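Local coordinates for protein phytase (Debaryomyces castellii, PDB 2GFI) that hydrolyses phosphate esters of inositol hexakisphosphate as a 3-phytase of the histidine acid phosphatase family, at residues N32-R35 against A40-Y43; E72-T77 against L263-A268; D251-F256 against I281-S286; G257-E262 against P270-F275. All coordinates share one frame; numbering follows the deposited sequence.

Contact 1: residues N32-R35 against A40-Y43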
# COMPACT_ATOMS: atom_id res chain seq x y z
N ASN A 32 5.04 -12.86 0.52
CA ASN A 32 3.83 -13.22 1.16
C ASN A 32 3.88 -14.67 1.69
O ASN A 32 4.11 -15.60 0.92
CB ASN A 32 2.63 -12.98 0.22
CG ASN A 32 1.32 -12.97 0.97
OD1 ASN A 32 0.99 -13.94 1.64
ND2 ASN A 32 0.58 -11.87 0.88
N ILE A 33 3.66 -14.81 3.01
CA ILE A 33 3.71 -16.06 3.78
C ILE A 33 2.79 -17.12 3.13
O ILE A 33 3.16 -18.30 3.01
CB ILE A 33 3.35 -15.71 5.30
CG1 ILE A 33 3.69 -16.81 6.34
CG2 ILE A 33 1.92 -15.36 5.48
CD1 ILE A 33 4.67 -17.77 5.86
N ILE A 34 1.60 -16.70 2.69
CA ILE A 34 0.69 -17.59 2.02
C ILE A 34 1.35 -18.40 0.91
O ILE A 34 1.05 -19.60 0.75
CB ILE A 34 -0.53 -16.84 1.48
CG1 ILE A 34 -1.27 -16.17 2.63
CG2 ILE A 34 -1.47 -17.80 0.75
CD1 ILE A 34 -2.42 -15.31 2.20
N ARG A 35 2.25 -17.78 0.15
CA ARG A 35 2.81 -18.44 -1.01
C ARG A 35 3.72 -19.59 -0.61
O ARG A 35 4.06 -20.41 -1.45
CB ARG A 35 3.47 -17.45 -2.02
CG ARG A 35 2.41 -16.56 -2.72
CD ARG A 35 2.49 -16.36 -4.28
NE ARG A 35 1.55 -15.31 -4.74
CZ ARG A 35 1.68 -14.01 -4.36
NH1 ARG A 35 2.71 -13.67 -3.55
NH2 ARG A 35 0.84 -13.05 -4.77
N ALA A 40 -2.56 -24.05 2.14
CA ALA A 40 -3.29 -24.25 3.39
C ALA A 40 -3.76 -22.93 3.96
O ALA A 40 -4.77 -22.88 4.68
CB ALA A 40 -2.41 -24.98 4.42
N ALA A 41 -3.00 -21.88 3.70
CA ALA A 41 -3.21 -20.58 4.30
C ALA A 41 -4.31 -19.84 3.47
O ALA A 41 -4.86 -20.44 2.54
CB ALA A 41 -1.89 -19.81 4.36
N PRO A 42 -4.65 -18.59 3.80
CA PRO A 42 -5.72 -17.91 3.09
C PRO A 42 -5.53 -17.78 1.56
O PRO A 42 -4.41 -17.97 1.04
CB PRO A 42 -5.81 -16.54 3.78
CG PRO A 42 -5.32 -16.84 5.20
CD PRO A 42 -4.14 -17.77 4.92
N TYR A 43 -6.63 -17.44 0.88
CA TYR A 43 -6.59 -17.16 -0.54
C TYR A 43 -5.50 -16.15 -0.87
O TYR A 43 -5.29 -15.18 -0.12
CB TYR A 43 -7.93 -16.58 -1.02
CG TYR A 43 -7.93 -16.32 -2.49
CD1 TYR A 43 -7.80 -17.36 -3.40
CD2 TYR A 43 -8.00 -15.02 -2.99
CE1 TYR A 43 -7.77 -17.12 -4.76
CE2 TYR A 43 -7.99 -14.77 -4.34
CZ TYR A 43 -7.87 -15.81 -5.22
OH TYR A 43 -7.83 -15.52 -6.58
O HOH W 1 -0.95 -21.24 1.25
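A41 meets I34 first, its CB standing 4.1 Å from I34 CG1. The same pair is also joined through a water, which donates to I34 O at 2.6 Å and accepts a longer bond from A41 N at 3.3 Å. P42 follows and crosses the I34 side chain at about a right angle, its CB lying 3.9 Å from I34 CD1. Its carbonyl comes closer still: P42 O is 3.0 Å from I34 CG2, a tight approach for a methyl group. At Y43 only the carbonyl takes part, Y43 O lying 3.7 Å from I34 CD1; it also accepts from Q25 of the second subunit. I34 reaches so far because the chain beyond CG1 runs straight (chi2 175°), laying CD1 along the backbone of P42 and Y43. An alanine here has neither branch, and A41 CB and the P42 ring would probably be left without their apolar partner. The base of I34 is fixed by N32 OD1, which accepts a bent bond (139°) from I34 N at 3.0 Å, in its carbonyl plane. This is an Asx turn at N32 whose I34 packs on loop 40-43, with the Y43 side chain about 10 Å from that of the predicted nucleophile H70.

Contact 2: residues E72-T77 against L263-A268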
# COMPACT_ATOMS: atom_id res chain seq x y z
N GLU A 72 -11.12 -21.01 2.79
CA GLU A 72 -10.33 -21.27 3.97
C GLU A 72 -11.11 -22.12 4.97
O GLU A 72 -12.31 -21.94 5.15
CB GLU A 72 -9.87 -19.97 4.62
CG GLU A 72 -8.86 -19.15 3.81
CD GLU A 72 -9.48 -18.20 2.77
OE1 GLU A 72 -10.60 -18.42 2.28
OE2 GLU A 72 -8.84 -17.19 2.43
N ARG A 73 -10.42 -23.02 5.63
CA ARG A 73 -11.03 -23.94 6.54
C ARG A 73 -10.17 -24.14 7.77
O ARG A 73 -9.00 -23.71 7.82
CB ARG A 73 -11.30 -25.27 5.84
CG ARG A 73 -10.10 -25.84 5.05
CD ARG A 73 -10.21 -27.32 4.97
NE ARG A 73 -9.17 -27.99 4.23
CZ ARG A 73 -8.09 -28.50 4.80
NH1 ARG A 73 -7.90 -28.37 6.10
NH2 ARG A 73 -7.19 -29.13 4.09
N TYR A 74 -10.79 -24.75 8.77
CA TYR A 74 -10.11 -25.37 9.87
C TYR A 74 -9.31 -26.54 9.33
O TYR A 74 -9.54 -27.00 8.19
CB TYR A 74 -11.13 -25.90 10.88
CG TYR A 74 -11.58 -24.85 11.86
CD1 TYR A 74 -10.96 -24.73 13.10
CD2 TYR A 74 -12.64 -23.98 11.54
CE1 TYR A 74 -11.39 -23.75 14.03
CE2 TYR A 74 -13.05 -23.01 12.44
CZ TYR A 74 -12.43 -22.89 13.67
OH TYR A 74 -12.85 -21.91 14.53
N PRO A 75 -8.37 -27.04 10.13
CA PRO A 75 -7.60 -28.20 9.72
C PRO A 75 -8.54 -29.38 9.48
O PRO A 75 -9.64 -29.45 10.04
CB PRO A 75 -6.68 -28.46 10.91
CG PRO A 75 -6.65 -27.16 11.67
CD PRO A 75 -7.97 -26.51 11.44
N SER A 76 -8.11 -30.29 8.62
CA SER A 76 -8.80 -31.54 8.46
C SER A 76 -8.62 -32.30 9.76
O SER A 76 -7.89 -31.87 10.69
CB SER A 76 -8.18 -32.33 7.33
OG SER A 76 -6.85 -32.64 7.69
N THR A 77 -9.28 -33.45 9.85
CA THR A 77 -9.20 -34.24 11.08
C THR A 77 -7.77 -34.63 11.36
O THR A 77 -7.26 -34.37 12.45
CB THR A 77 -10.06 -35.48 10.97
OG1 THR A 77 -11.42 -35.07 10.70
CG2 THR A 77 -10.05 -36.23 12.32
N LEU A 263 -3.39 -19.12 11.28
CA LEU A 263 -3.64 -17.93 10.47
C LEU A 263 -5.09 -17.93 9.92
O LEU A 263 -5.83 -16.97 10.16
CB LEU A 263 -2.60 -17.85 9.34
CG LEU A 263 -2.70 -16.69 8.33
CD1 LEU A 263 -2.57 -15.33 9.01
CD2 LEU A 263 -1.57 -16.86 7.32
N ASN A 264 -5.51 -19.00 9.25
CA ASN A 264 -6.90 -19.13 8.79
C ASN A 264 -7.88 -18.92 9.94
O ASN A 264 -8.82 -18.14 9.84
CB ASN A 264 -7.16 -20.53 8.23
CG ASN A 264 -6.51 -20.76 6.93
OD1 ASN A 264 -5.91 -19.86 6.36
ND2 ASN A 264 -6.63 -21.98 6.42
N VAL A 265 -7.63 -19.61 11.04
CA VAL A 265 -8.61 -19.62 12.12
C VAL A 265 -8.65 -18.35 12.94
O VAL A 265 -9.73 -17.86 13.27
CB VAL A 265 -8.41 -20.87 13.01
CG1 VAL A 265 -9.26 -20.75 14.29
CG2 VAL A 265 -8.76 -22.14 12.21
N LYS A 266 -7.48 -17.84 13.29
CA LYS A 266 -7.33 -16.72 14.23
C LYS A 266 -7.05 -15.39 13.54
O LYS A 266 -7.27 -14.33 14.12
CB LYS A 266 -6.17 -17.01 15.19
CG LYS A 266 -6.30 -18.32 15.99
CD LYS A 266 -7.48 -18.31 16.97
CE LYS A 266 -7.24 -17.34 18.12
NZ LYS A 266 -8.31 -17.64 19.15
N GLY A 267 -6.52 -15.45 12.32
CA GLY A 267 -6.21 -14.22 11.59
C GLY A 267 -4.79 -13.79 11.79
O GLY A 267 -4.37 -12.78 11.25
N ALA A 268 -4.05 -14.58 12.58
CA ALA A 268 -2.64 -14.35 12.95
C ALA A 268 -2.16 -15.57 13.69
O ALA A 268 -2.89 -16.20 14.46
CB ALA A 268 -2.46 -13.10 13.82
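The ring of Y74 lies under V265, the two side chains crossing at about a right angle. V265 CG2 sits over one face, 3.7 Å from the Y74 ring centroid and 21° off the normal, which makes it a CH-pi contact. Its sister methyl leans toward the phenol end, with V265 CG1 3.8 Å from Y74 OH. Both methyls bear on the ring because CG1 is anti to the backbone N (chi1 169°) and CG2 lies beside that N. The phenol oxygen itself bonds to N126 O. Residues E72-P75 belong to the RHGxRxP signature of histidine acid phosphatases, and the R73 side chain comes within about 3 Å of that of H70, the predicted nucleophile. Helix 249-266 grips the signature's backbone through N264: N264 ND2 donates to R73 O in a long bond at 3.3 Å, fairly straight (156°), in the carbonyl plane but tilted from the amide's own. The stronger bond of ND2 goes to A40 O, so the amide spans two loops. A leucine in its place would probably leave R73 O and A40 O each without this donor, setting the signature backbone freer to shift. E72 crosses N264 at about a right angle, E72 CG standing 4.0 Å from N264 OD1, while its carboxylate leads away to take a bond from Y43 N. Within the signature, R73 NH1 donates to Y74 O at 3.0 Å, the acceptor lying in the guanidinium plane; this bond holds the guanidinium beside its own loop.

Contact 3: residues D251-F256 against I281-S286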
# COMPACT_ATOMS: atom_id res chain seq x y z
N ASP A 251 7.30 -33.07 13.75
CA ASP A 251 6.57 -32.05 14.49
C ASP A 251 6.75 -30.66 13.89
O ASP A 251 5.78 -29.98 13.62
CB ASP A 251 7.01 -32.05 15.96
CG ASP A 251 6.65 -33.36 16.66
OD1 ASP A 251 5.75 -34.09 16.16
OD2 ASP A 251 7.23 -33.76 17.69
N VAL A 252 8.01 -30.29 13.69
CA VAL A 252 8.42 -29.03 13.12
C VAL A 252 7.78 -28.89 11.73
O VAL A 252 7.21 -27.87 11.41
CB VAL A 252 9.95 -28.91 13.04
CG1 VAL A 252 10.36 -27.60 12.33
CG2 VAL A 252 10.58 -28.99 14.44
N SER A 253 7.83 -29.93 10.93
CA SER A 253 7.21 -29.91 9.63
C SER A 253 5.71 -29.61 9.69
O SER A 253 5.18 -28.91 8.85
CB SER A 253 7.42 -31.25 8.97
OG SER A 253 6.92 -31.17 7.65
N ASN A 254 5.04 -30.12 10.72
CA ASN A 254 3.63 -29.88 10.97
C ASN A 254 3.33 -28.49 11.50
O ASN A 254 2.22 -27.99 11.44
CB ASN A 254 3.12 -30.95 11.95
CG ASN A 254 2.89 -32.27 11.27
OD1 ASN A 254 3.07 -33.34 11.85
ND2 ASN A 254 2.50 -32.19 10.01
N LEU A 255 4.36 -27.81 11.97
CA LEU A 255 4.13 -26.51 12.53
C LEU A 255 3.92 -25.49 11.41
O LEU A 255 3.34 -24.43 11.64
CB LEU A 255 5.27 -26.13 13.48
CG LEU A 255 5.35 -26.87 14.79
CD1 LEU A 255 6.56 -26.33 15.65
CD2 LEU A 255 4.03 -26.71 15.52
N PHE A 256 4.39 -25.82 10.21
CA PHE A 256 4.05 -25.01 9.01
C PHE A 256 2.58 -25.01 8.73
O PHE A 256 2.00 -23.94 8.58
CB PHE A 256 4.79 -25.45 7.74
CG PHE A 256 6.23 -25.15 7.78
CD1 PHE A 256 6.69 -23.88 7.44
CD2 PHE A 256 7.15 -26.14 8.15
CE1 PHE A 256 8.07 -23.60 7.47
CE2 PHE A 256 8.50 -25.89 8.18
CZ PHE A 256 8.97 -24.61 7.83
N ILE A 281 10.44 -21.44 2.33
CA ILE A 281 10.63 -21.70 0.90
C ILE A 281 10.92 -23.19 0.62
O ILE A 281 10.45 -23.77 -0.39
CB ILE A 281 11.75 -20.77 0.37
CG1 ILE A 281 11.23 -19.33 0.27
CG2 ILE A 281 12.28 -21.26 -0.94
CD1 ILE A 281 12.34 -18.26 0.10
N GLN A 282 11.68 -23.83 1.51
CA GLN A 282 11.97 -25.25 1.35
C GLN A 282 10.75 -26.07 1.72
O GLN A 282 10.39 -27.02 1.03
CB GLN A 282 13.16 -25.67 2.20
CG GLN A 282 14.43 -25.17 1.61
CD GLN A 282 15.55 -25.20 2.60
OE1 GLN A 282 15.61 -24.35 3.50
NE2 GLN A 282 16.43 -26.16 2.46
N TYR A 283 10.08 -25.67 2.81
CA TYR A 283 8.81 -26.28 3.11
C TYR A 283 7.88 -26.21 1.89
O TYR A 283 7.29 -27.22 1.50
CB TYR A 283 8.12 -25.64 4.30
CG TYR A 283 6.72 -26.24 4.48
CD1 TYR A 283 6.56 -27.50 5.08
CD2 TYR A 283 5.59 -25.55 4.06
CE1 TYR A 283 5.30 -28.06 5.27
CE2 TYR A 283 4.33 -26.09 4.24
CZ TYR A 283 4.18 -27.35 4.84
OH TYR A 283 2.94 -27.89 5.03
N SER A 284 7.72 -24.99 1.35
CA SER A 284 6.85 -24.75 0.22
C SER A 284 7.17 -25.68 -0.93
O SER A 284 6.28 -26.19 -1.59
CB SER A 284 7.01 -23.32 -0.27
OG SER A 284 5.99 -23.02 -1.21
N TYR A 285 8.46 -25.88 -1.18
CA TYR A 285 8.84 -26.70 -2.32
C TYR A 285 8.57 -28.17 -2.05
O TYR A 285 8.25 -28.92 -2.99
CB TYR A 285 10.27 -26.47 -2.73
CG TYR A 285 10.58 -27.23 -3.99
CD1 TYR A 285 9.85 -27.00 -5.14
CD2 TYR A 285 11.56 -28.23 -4.00
CE1 TYR A 285 10.11 -27.73 -6.27
CE2 TYR A 285 11.83 -28.95 -5.14
CZ TYR A 285 11.10 -28.69 -6.27
OH TYR A 285 11.34 -29.38 -7.44
N SER A 286 8.66 -28.59 -0.78
CA SER A 286 8.29 -29.98 -0.44
C SER A 286 6.82 -30.27 -0.75
O SER A 286 6.47 -31.39 -1.18
CB SER A 286 8.65 -30.33 1.02
OG SER A 286 7.78 -29.71 1.95
O HOH W 2 2.73 -28.75 7.61
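The rings of F256 and Y283 lie nearly parallel, their planes 9° apart and their centroids separated by 4.3 Å, an offset stack. The offset brings each ring over the other's CB. F256 CB stands 3.4 Å from the Y283 ring centroid, 8° off the normal, and Y283 CB stands 3.6 Å from the F256 centroid, also over the centre. Each ring therefore receives a CH-pi contact from its partner's first side-chain carbon, and the two side chains run antiparallel alongside one another. The closest ring carbons, F256 CD2 and Y283 CD1, are 3.4 Å apart. With CG anti to the backbone N (chi1 175°), Y283 extends outward from its helix, laying its ring over F256 CB. F275 stacks on the other face of F256, which is thus held between two rings, and F280 meets it at a steep angle. At the edge of the F256 ring, in its plane, lies S253 O. Its helical bond to F256 N is weak, at 3.5 Å, and a water donates to S253 O at 2.8 Å. The same water pairs with Y283 OH at 2.7 Å, so the phenol end is moored to the backbone of the facing helix. On the second helix S286 OG donates to Y283 O on a lone pair. The contact thus joins helix 249-266 to helix 277-295 largely through one stacked pair; helix 229-241 borders it, its Y230 touching Y283 and its L231 touching S253, while helix 77-91 packs on D251, N254 and L255.

Contact 4: residues G257-E262 against P270-F275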
# COMPACT_ATOMS: atom_id res chain seq x y z
N GLY A 257 1.96 -26.19 8.69
CA GLY A 257 0.50 -26.28 8.55
C GLY A 257 -0.21 -25.63 9.74
O GLY A 257 -1.23 -24.95 9.61
N TYR A 258 0.33 -25.84 10.93
CA TYR A 258 -0.24 -25.27 12.12
C TYR A 258 -0.30 -23.74 11.95
O TYR A 258 -1.33 -23.12 12.19
CB TYR A 258 0.66 -25.68 13.30
CG TYR A 258 0.12 -25.40 14.68
CD1 TYR A 258 -0.06 -26.45 15.61
CD2 TYR A 258 -0.18 -24.09 15.09
CE1 TYR A 258 -0.53 -26.20 16.89
CE2 TYR A 258 -0.64 -23.84 16.35
CZ TYR A 258 -0.81 -24.90 17.26
OH TYR A 258 -1.30 -24.62 18.52
N CYS A 259 0.83 -23.15 11.54
CA CYS A 259 0.91 -21.74 11.19
C CYS A 259 -0.20 -21.35 10.17
O CYS A 259 -0.99 -20.43 10.40
CB CYS A 259 2.31 -21.45 10.61
SG CYS A 259 2.43 -20.06 9.47
N ALA A 260 -0.26 -22.10 9.06
CA ALA A 260 -1.24 -21.82 8.00
C ALA A 260 -2.64 -21.88 8.54
O ALA A 260 -3.42 -20.97 8.31
CB ALA A 260 -1.05 -22.76 6.85
N TYR A 261 -2.95 -22.94 9.28
CA TYR A 261 -4.26 -23.07 9.91
C TYR A 261 -4.59 -22.11 11.01
O TYR A 261 -5.71 -21.66 11.08
CB TYR A 261 -4.59 -24.53 10.24
CG TYR A 261 -4.84 -25.21 8.94
CD1 TYR A 261 -6.04 -24.99 8.28
CD2 TYR A 261 -3.85 -25.95 8.32
CE1 TYR A 261 -6.28 -25.55 7.06
CE2 TYR A 261 -4.08 -26.53 7.08
CZ TYR A 261 -5.31 -26.31 6.46
OH TYR A 261 -5.56 -26.84 5.23
N GLU A 262 -3.65 -21.79 11.89
CA GLU A 262 -3.93 -20.82 12.93
C GLU A 262 -4.16 -19.42 12.33
O GLU A 262 -5.00 -18.63 12.82
CB GLU A 262 -2.76 -20.74 13.92
CG GLU A 262 -3.10 -19.90 15.13
CD GLU A 262 -2.08 -20.07 16.24
OE1 GLU A 262 -0.87 -19.98 15.95
OE2 GLU A 262 -2.50 -20.30 17.39
N PRO A 270 1.22 -16.83 16.00
CA PRO A 270 2.57 -16.79 16.55
C PRO A 270 3.43 -17.92 15.99
O PRO A 270 4.61 -17.78 15.91
CB PRO A 270 2.33 -17.00 18.05
CG PRO A 270 0.99 -17.55 18.17
CD PRO A 270 0.18 -16.95 17.05
N MET A 271 2.82 -19.00 15.55
CA MET A 271 3.56 -20.16 15.09
C MET A 271 4.21 -19.86 13.74
O MET A 271 5.26 -20.44 13.40
CB MET A 271 2.58 -21.34 14.99
CG MET A 271 3.23 -22.67 14.89
SD MET A 271 4.16 -23.11 16.35
CE MET A 271 2.87 -23.70 17.48
N CYS A 272 3.59 -18.93 12.99
CA CYS A 272 4.19 -18.41 11.75
C CYS A 272 5.51 -17.68 12.00
O CYS A 272 6.32 -17.51 11.05
CB CYS A 272 3.26 -17.46 11.02
SG CYS A 272 1.82 -18.30 10.38
N ASP A 273 5.71 -17.24 13.25
CA ASP A 273 6.93 -16.44 13.55
C ASP A 273 8.17 -17.22 13.83
O ASP A 273 9.20 -16.63 14.07
CB ASP A 273 6.69 -15.55 14.73
CG ASP A 273 5.52 -14.69 14.52
OD1 ASP A 273 5.22 -14.39 13.33
OD2 ASP A 273 4.83 -14.29 15.46
N ILE A 274 8.07 -18.54 13.81
CA ILE A 274 9.21 -19.35 14.29
C ILE A 274 10.11 -19.78 13.14
O ILE A 274 11.17 -20.36 13.35
CB ILE A 274 8.68 -20.58 15.06
CG1 ILE A 274 8.05 -21.59 14.10
CG2 ILE A 274 7.72 -20.13 16.18
CD1 ILE A 274 7.69 -22.94 14.77
N PHE A 275 9.70 -19.48 11.91
CA PHE A 275 10.49 -19.92 10.74
C PHE A 275 11.13 -18.77 9.99
O PHE A 275 10.58 -17.64 9.96
CB PHE A 275 9.64 -20.78 9.79
CG PHE A 275 9.22 -22.09 10.39
CD1 PHE A 275 10.18 -23.01 10.81
CD2 PHE A 275 7.87 -22.39 10.56
CE1 PHE A 275 9.83 -24.21 11.35
CE2 PHE A 275 7.50 -23.60 11.13
CZ PHE A 275 8.48 -24.51 11.51
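A disulfide pins the 3-10 segment 270-273 back onto helix 249-266, the chain having turned round just after the helix ends. C259 SG and C272 SG are bonded at 2.1 Å, with a C-S-S-C torsion of 95°, close to the value a relaxed disulfide prefers. The two cysteines reach each other with unlike rotations: C259 SG is anti to its backbone N (chi1 154°), whereas C272 SG lies beside its own. Beside the bridge, M271 crosses Y258 at about a right angle and bends back over the ring. M271 CE lies 3.8 Å from the Y258 centroid, 17° off the normal, and makes a CH-pi contact; M271 SD is farther above the same face at 5.0 Å, a Met-aromatic contact. M271 CG adds to this cover at 3.7 Å from Y258 CD2. E262 stretches out from the next helical turn, and its OE1 meets the proline ring, 3.4 Å from P270 CD. The same oxygen lies at the edge of the Y258 ring, in its plane, and accepts from S269 OG. That hydroxyl is also bonded to M271 N, so one serine ties the helix carboxylate to the start of the 3-10 turn. L4 of the third subunit packs on C272. The whole is a disulfide joining a helix to the 3-10 segment that follows it, seconded by a Met-aromatic contact.

Overall arrangement
Helix 249-266 runs through contacts 2, 3 and 4, presenting S253 and F256, then Y258, C259 and E262, then N264 and V265 to different partners. Contacts 1, 2 and 4 are buried, while contact 3 is only partly so; contacts 1 and 3 each hold a bridging water. Their chemistry differs: contact 1 is mostly apolar packing between loops with a water bridge, contact 2 combines an amide bond with ring packing beside the predicted active site, contact 3 is aromatic stacking and contact 4 adds a covalent bridge to its packing. Contacts 1 and 2 touch each other directly. Contact 4 is nested within the loop closed by contact 3, and the two share an aromatic cluster.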